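Local coordinates for synaptic vesicle glycoprotein 2C (Homo sapiens, PDB 5JLV) that is a synaptic vesicle membrane glycoprotein whose luminal domain, folded as a pentapeptide-repeat beta-helix, serves as a protein receptor for botulinum neurotoxin A, at residues C[95-99]-C[100-104]; C[105-109]-C[110-114]. One frame throughout, in Å; residues are numbered along the deposited sequence.

Overall arrangement
Two consecutive stretches of chain show how a quadrilateral beta-helix is built near its C-terminal end. Interaction 1 (95-104) folds a loop and a short 3-10 segment into strand 102-103; interaction 2 (105-114) takes the chain round the next corner, from strand 106-108 to strand 110-113. Their centres lie 11 Å apart, and they meet inside the coil, where F102 CE2 is 3.6 Å from F107 CZ. A second touch, T95 O to H114 CD2 at 3.0 Å, joins the start of interaction 1 to the end of interaction 2. The N-linked glycan belongs to interaction 2, on N109, with the side chain of F102 about 13 Å from a bound NAG. Residues 110-112 also pair with a strand of another protein.

Interaction 1. Residues C[95-99]-C[100-104]; sequences TDFEP and YKFID
K101 reaches back along the chain as far as D96. Its CB lies beside E98 O, and CG packs 3.3 Å from that same E98 O and 3.8 Å from F97 CA. A turn about the CB-CG bond (chi2 -81°) bends the side chain; beyond it the chain runs extended through CD, bringing K101 CE 3.6 Å from D96 O. At the tip K101 NZ is 4.1 Å from D96 OD1, too far for a salt bridge. Water 1 joins NZ to D96 OD2 instead, and S77 OG bonds to both NZ and OD1, which probably keeps the opposite charges together.

The backbone beneath is wound tightly. T95 OG1 accepts from F97 N in an ST turn, F97 centres an inverse gamma turn, and two successive i to i+3 bonds of the 3-10 type follow, K101 N to E98 O (3.0 Å) and F102 N to P99 O. On the outer side E98 CB sits over one face of the Y100 ring, a CH-pi contact 3.8 Å from the centroid, while Y100 OH shares water 2 with D96 O. On the inner side F102 turns its edge toward the F97 face, the planes at 87° and F102 CZ 3.9 Å from F97 CB.

Within the beta-helix, F97 meets the rings of F72 and F82 edge-to-face, and F102 joins F82, F87 and F107 in the aromatic interior. Backbone bonds from K101 and I103 to F82 and N84 lay strand 102-103 parallel to strand 81-83, as the outermost strand of that sheet within the chain.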
# COMPACT_ATOMS: atom_id res chain seq x y z
N THR C 95 24.92 -9.99 2.57
CA THR C 95 25.46 -11.25 3.07
C THR C 95 25.65 -12.23 1.91
O THR C 95 25.20 -11.97 0.79
CB THR C 95 24.53 -11.89 4.12
OG1 THR C 95 23.40 -12.50 3.47
CG2 THR C 95 24.05 -10.86 5.14
N ASP C 96 26.32 -13.34 2.18
CA ASP C 96 26.37 -14.42 1.21
C ASP C 96 25.35 -15.52 1.58
O ASP C 96 25.50 -16.68 1.18
CB ASP C 96 27.79 -14.98 1.07
CG ASP C 96 28.30 -15.68 2.34
OD1 ASP C 96 27.55 -15.77 3.34
OD2 ASP C 96 29.45 -16.16 2.32
N PHE C 97 24.31 -15.14 2.32
CA PHE C 97 23.32 -16.12 2.82
C PHE C 97 22.35 -16.62 1.74
O PHE C 97 21.21 -16.16 1.66
CB PHE C 97 22.52 -15.58 4.02
CG PHE C 97 23.32 -15.42 5.29
CD1 PHE C 97 24.63 -15.88 5.39
CD2 PHE C 97 22.74 -14.83 6.41
CE1 PHE C 97 25.35 -15.74 6.57
CE2 PHE C 97 23.46 -14.69 7.60
CZ PHE C 97 24.76 -15.14 7.67
N GLU C 98 22.80 -17.57 0.94
CA GLU C 98 21.94 -18.27 -0.01
C GLU C 98 20.96 -19.20 0.72
O GLU C 98 21.15 -19.48 1.92
CB GLU C 98 22.80 -19.07 -0.98
CG GLU C 98 23.82 -18.25 -1.74
CD GLU C 98 23.19 -17.28 -2.70
OE1 GLU C 98 22.01 -17.47 -3.08
OE2 GLU C 98 23.88 -16.31 -3.10
N PRO C 99 19.91 -19.68 0.01
CA PRO C 99 18.94 -20.60 0.62
C PRO C 99 19.57 -21.80 1.36
O PRO C 99 19.03 -22.22 2.38
CB PRO C 99 18.10 -21.07 -0.58
CG PRO C 99 18.11 -19.91 -1.50
CD PRO C 99 19.49 -19.29 -1.36
N TYR C 100 20.68 -22.34 0.85
CA TYR C 100 21.30 -23.54 1.46
C TYR C 100 21.97 -23.30 2.84
O TYR C 100 22.38 -24.25 3.49
CB TYR C 100 22.28 -24.23 0.49
CG TYR C 100 23.40 -23.35 -0.04
CD1 TYR C 100 23.33 -22.81 -1.32
CD2 TYR C 100 24.54 -23.05 0.75
CE1 TYR C 100 24.34 -21.99 -1.81
CE2 TYR C 100 25.55 -22.23 0.26
CZ TYR C 100 25.44 -21.70 -1.02
OH TYR C 100 26.43 -20.89 -1.53
N LYS C 101 22.09 -22.04 3.26
CA LYS C 101 22.55 -21.72 4.63
C LYS C 101 21.51 -22.06 5.70
O LYS C 101 21.82 -22.11 6.89
CB LYS C 101 22.90 -20.24 4.74
CG LYS C 101 23.89 -19.75 3.69
CD LYS C 101 25.31 -20.08 4.06
CE LYS C 101 26.22 -19.77 2.90
NZ LYS C 101 27.65 -19.90 3.26
N PHE C 102 20.29 -22.29 5.26
CA PHE C 102 19.16 -22.47 6.17
C PHE C 102 18.57 -23.87 6.00
O PHE C 102 18.35 -24.33 4.89
CB PHE C 102 18.10 -21.39 5.91
CG PHE C 102 18.65 -19.99 5.92
CD1 PHE C 102 19.02 -19.36 4.73
CD2 PHE C 102 18.83 -19.31 7.11
CE1 PHE C 102 19.55 -18.08 4.74
CE2 PHE C 102 19.36 -18.03 7.13
CZ PHE C 102 19.71 -17.40 5.94
N ILE C 103 18.33 -24.55 7.12
CA ILE C 103 17.66 -25.84 7.08
C ILE C 103 16.46 -25.74 7.98
O ILE C 103 16.60 -25.46 9.16
CB ILE C 103 18.57 -26.98 7.59
CG1 ILE C 103 19.87 -27.06 6.78
CG2 ILE C 103 17.81 -28.31 7.57
CD1 ILE C 103 20.88 -28.06 7.32
N ASP C 104 15.27 -25.96 7.40
CA ASP C 104 14.01 -25.93 8.15
C ASP C 104 13.86 -24.65 8.98
O ASP C 104 13.46 -24.68 10.14
CB ASP C 104 13.88 -27.17 9.06
CG ASP C 104 13.80 -28.47 8.27
OD1 ASP C 104 13.11 -28.50 7.23
OD2 ASP C 104 14.43 -29.47 8.69
O HOH W 1 29.40 -18.81 1.01
O HOH W 2 27.04 -18.55 0.02

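Interaction 2. Residues C[105-109]-C[110-114]; sequences SEFKN and CSFFH. With NAG (2-acetamido-2-deoxy-beta-D-glucopyranose), chain E.
F107 and F112 meet across a corner of the pentapeptide-repeat beta-helix, where strand 106-108 gives way to strand 110-113 and the two run at 97° to one another. The turn is made at N109, whose backbone adopts a left-handed conformation (phi 56°) and so swings the chain through roughly a right angle. Both phenylalanines thereby point into the coil from adjoining walls.

Their side chains cross nearly perpendicularly. F112 presents its edge to the face of F107 in an offset edge-to-face pair, the centroids 5.5 Å apart and the planes at 68°. The leading atom is F112 CZ, 3.7 Å from F107 CE1, which lies close to the plane of the F112 ring. C110 lies next to F107 at the corner. With SG anti to its carbonyl carbon, the sulfur is carried back beside F107, where C110 SG meets the rim of the ring, 4.0 Å from F107 CD1, rather than its face. The pattern repeats along the helix axis: F107 stacks on F87, strand 106-108 pairing in parallel with 86-88, and F112 on F92, strand 110-113 pairing likewise with 91-93.

Outside the corner the chemistry is polar. Water 3 donates to both N109 O and S111 OG, bridging the bend, and N109 OD1 is hydrogen-bonded to an aromatic side chain of a neighbouring protein chain. C110, S111 and F112 extend the sheet antiparallel into a strand of that chain, consistent with the edge-strand recognition known for botulinum neurotoxin A and SV2C. The residues N109, C110 and S111 form an N-X-S glycosylation sequon. The sugar's acetamide methyl, C8, rests 3.5 Å from K108 CB, and N109 ND2 is bonded covalently to C1 of NAG at 1.5 Å.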
# COMPACT_ATOMS: atom_id res chain seq x y z
N SER C 105 14.21 -23.52 8.37
CA SER C 105 14.13 -22.25 9.05
C SER C 105 12.97 -21.40 8.57
O SER C 105 12.42 -21.62 7.50
CB SER C 105 15.45 -21.48 8.92
OG SER C 105 16.40 -22.01 9.82
N GLU C 106 12.60 -20.42 9.38
CA GLU C 106 11.40 -19.67 9.19
C GLU C 106 11.75 -18.18 9.20
O GLU C 106 12.53 -17.71 10.06
CB GLU C 106 10.45 -20.02 10.34
CG GLU C 106 9.25 -19.12 10.48
CD GLU C 106 8.09 -19.56 9.62
OE1 GLU C 106 7.96 -20.78 9.35
OE2 GLU C 106 7.29 -18.69 9.24
N PHE C 107 11.20 -17.44 8.23
CA PHE C 107 11.41 -15.99 8.15
C PHE C 107 10.07 -15.26 8.27
O PHE C 107 9.11 -15.64 7.61
CB PHE C 107 12.08 -15.59 6.82
CG PHE C 107 13.42 -16.21 6.62
CD1 PHE C 107 14.58 -15.54 7.03
CD2 PHE C 107 13.55 -17.45 6.00
CE1 PHE C 107 15.84 -16.11 6.84
CE2 PHE C 107 14.81 -18.03 5.81
CZ PHE C 107 15.95 -17.36 6.24
N LYS C 108 10.04 -14.22 9.11
CA LYS C 108 8.83 -13.42 9.36
C LYS C 108 9.19 -11.94 9.22
O LYS C 108 9.94 -11.41 10.04
CB LYS C 108 8.29 -13.66 10.79
CG LYS C 108 8.28 -15.10 11.25
CD LYS C 108 6.89 -15.68 11.21
CE LYS C 108 6.84 -17.05 11.87
NZ LYS C 108 6.48 -17.02 13.32
N ASN C 109 8.68 -11.30 8.17
CA ASN C 109 8.95 -9.88 7.91
C ASN C 109 10.44 -9.57 7.80
O ASN C 109 10.93 -8.61 8.40
CB ASN C 109 8.37 -8.97 9.00
CG ASN C 109 6.89 -9.16 9.24
OD1 ASN C 109 6.12 -9.56 8.35
ND2 ASN C 109 6.47 -8.83 10.46
N CYS C 110 11.16 -10.39 7.05
CA CYS C 110 12.58 -10.22 6.93
C CYS C 110 12.93 -9.57 5.60
O CYS C 110 12.28 -9.81 4.57
CB CYS C 110 13.31 -11.55 7.10
SG CYS C 110 13.27 -12.15 8.81
N SER C 111 13.97 -8.74 5.64
CA SER C 111 14.44 -8.04 4.45
C SER C 111 15.78 -8.60 3.96
O SER C 111 16.69 -8.86 4.77
CB SER C 111 14.56 -6.54 4.73
OG SER C 111 13.33 -5.99 5.15
N PHE C 112 15.89 -8.77 2.65
CA PHE C 112 17.12 -9.24 2.01
C PHE C 112 17.60 -8.24 0.97
O PHE C 112 16.92 -8.03 -0.04
CB PHE C 112 16.88 -10.59 1.33
CG PHE C 112 16.82 -11.74 2.29
CD1 PHE C 112 15.64 -12.07 2.92
CD2 PHE C 112 17.96 -12.48 2.56
CE1 PHE C 112 15.59 -13.13 3.82
CE2 PHE C 112 17.92 -13.54 3.44
CZ PHE C 112 16.73 -13.87 4.07
N PHE C 113 18.75 -7.61 1.22
CA PHE C 113 19.39 -6.72 0.23
C PHE C 113 20.76 -7.24 -0.20
O PHE C 113 21.52 -7.75 0.61
CB PHE C 113 19.60 -5.30 0.79
CG PHE C 113 18.47 -4.77 1.61
CD1 PHE C 113 17.16 -4.75 1.10
CD2 PHE C 113 18.70 -4.27 2.89
CE1 PHE C 113 16.12 -4.25 1.87
CE2 PHE C 113 17.66 -3.76 3.65
CZ PHE C 113 16.37 -3.75 3.15
N HIS C 114 21.09 -7.06 -1.48
CA HIS C 114 22.41 -7.43 -1.98
C HIS C 114 22.78 -6.56 -3.17
O HIS C 114 21.93 -6.25 -4.01
CB HIS C 114 22.43 -8.92 -2.36
CG HIS C 114 23.80 -9.52 -2.42
ND1 HIS C 114 24.65 -9.33 -3.49
CD2 HIS C 114 24.45 -10.34 -1.56
CE1 HIS C 114 25.78 -9.98 -3.27
NE2 HIS C 114 25.69 -10.60 -2.10
C1 NAG E . 5.09 -8.86 10.91
C2 NAG E . 4.97 -9.32 12.36
C3 NAG E . 3.54 -9.15 12.87
C4 NAG E . 3.01 -7.76 12.57
C5 NAG E . 3.24 -7.39 11.10
C6 NAG E . 2.78 -5.97 10.82
C7 NAG E . 6.19 -11.11 13.45
C8 NAG E . 6.39 -12.59 13.55
N2 NAG E . 5.38 -10.70 12.47
O3 NAG E . 3.52 -9.38 14.29
O4 NAG E . 1.61 -7.71 12.85
O5 NAG E . 4.63 -7.51 10.80
O6 NAG E . 3.27 -5.09 11.84
O7 NAG E . 6.73 -10.33 14.22
O HOH W 3 11.54 -6.34 7.13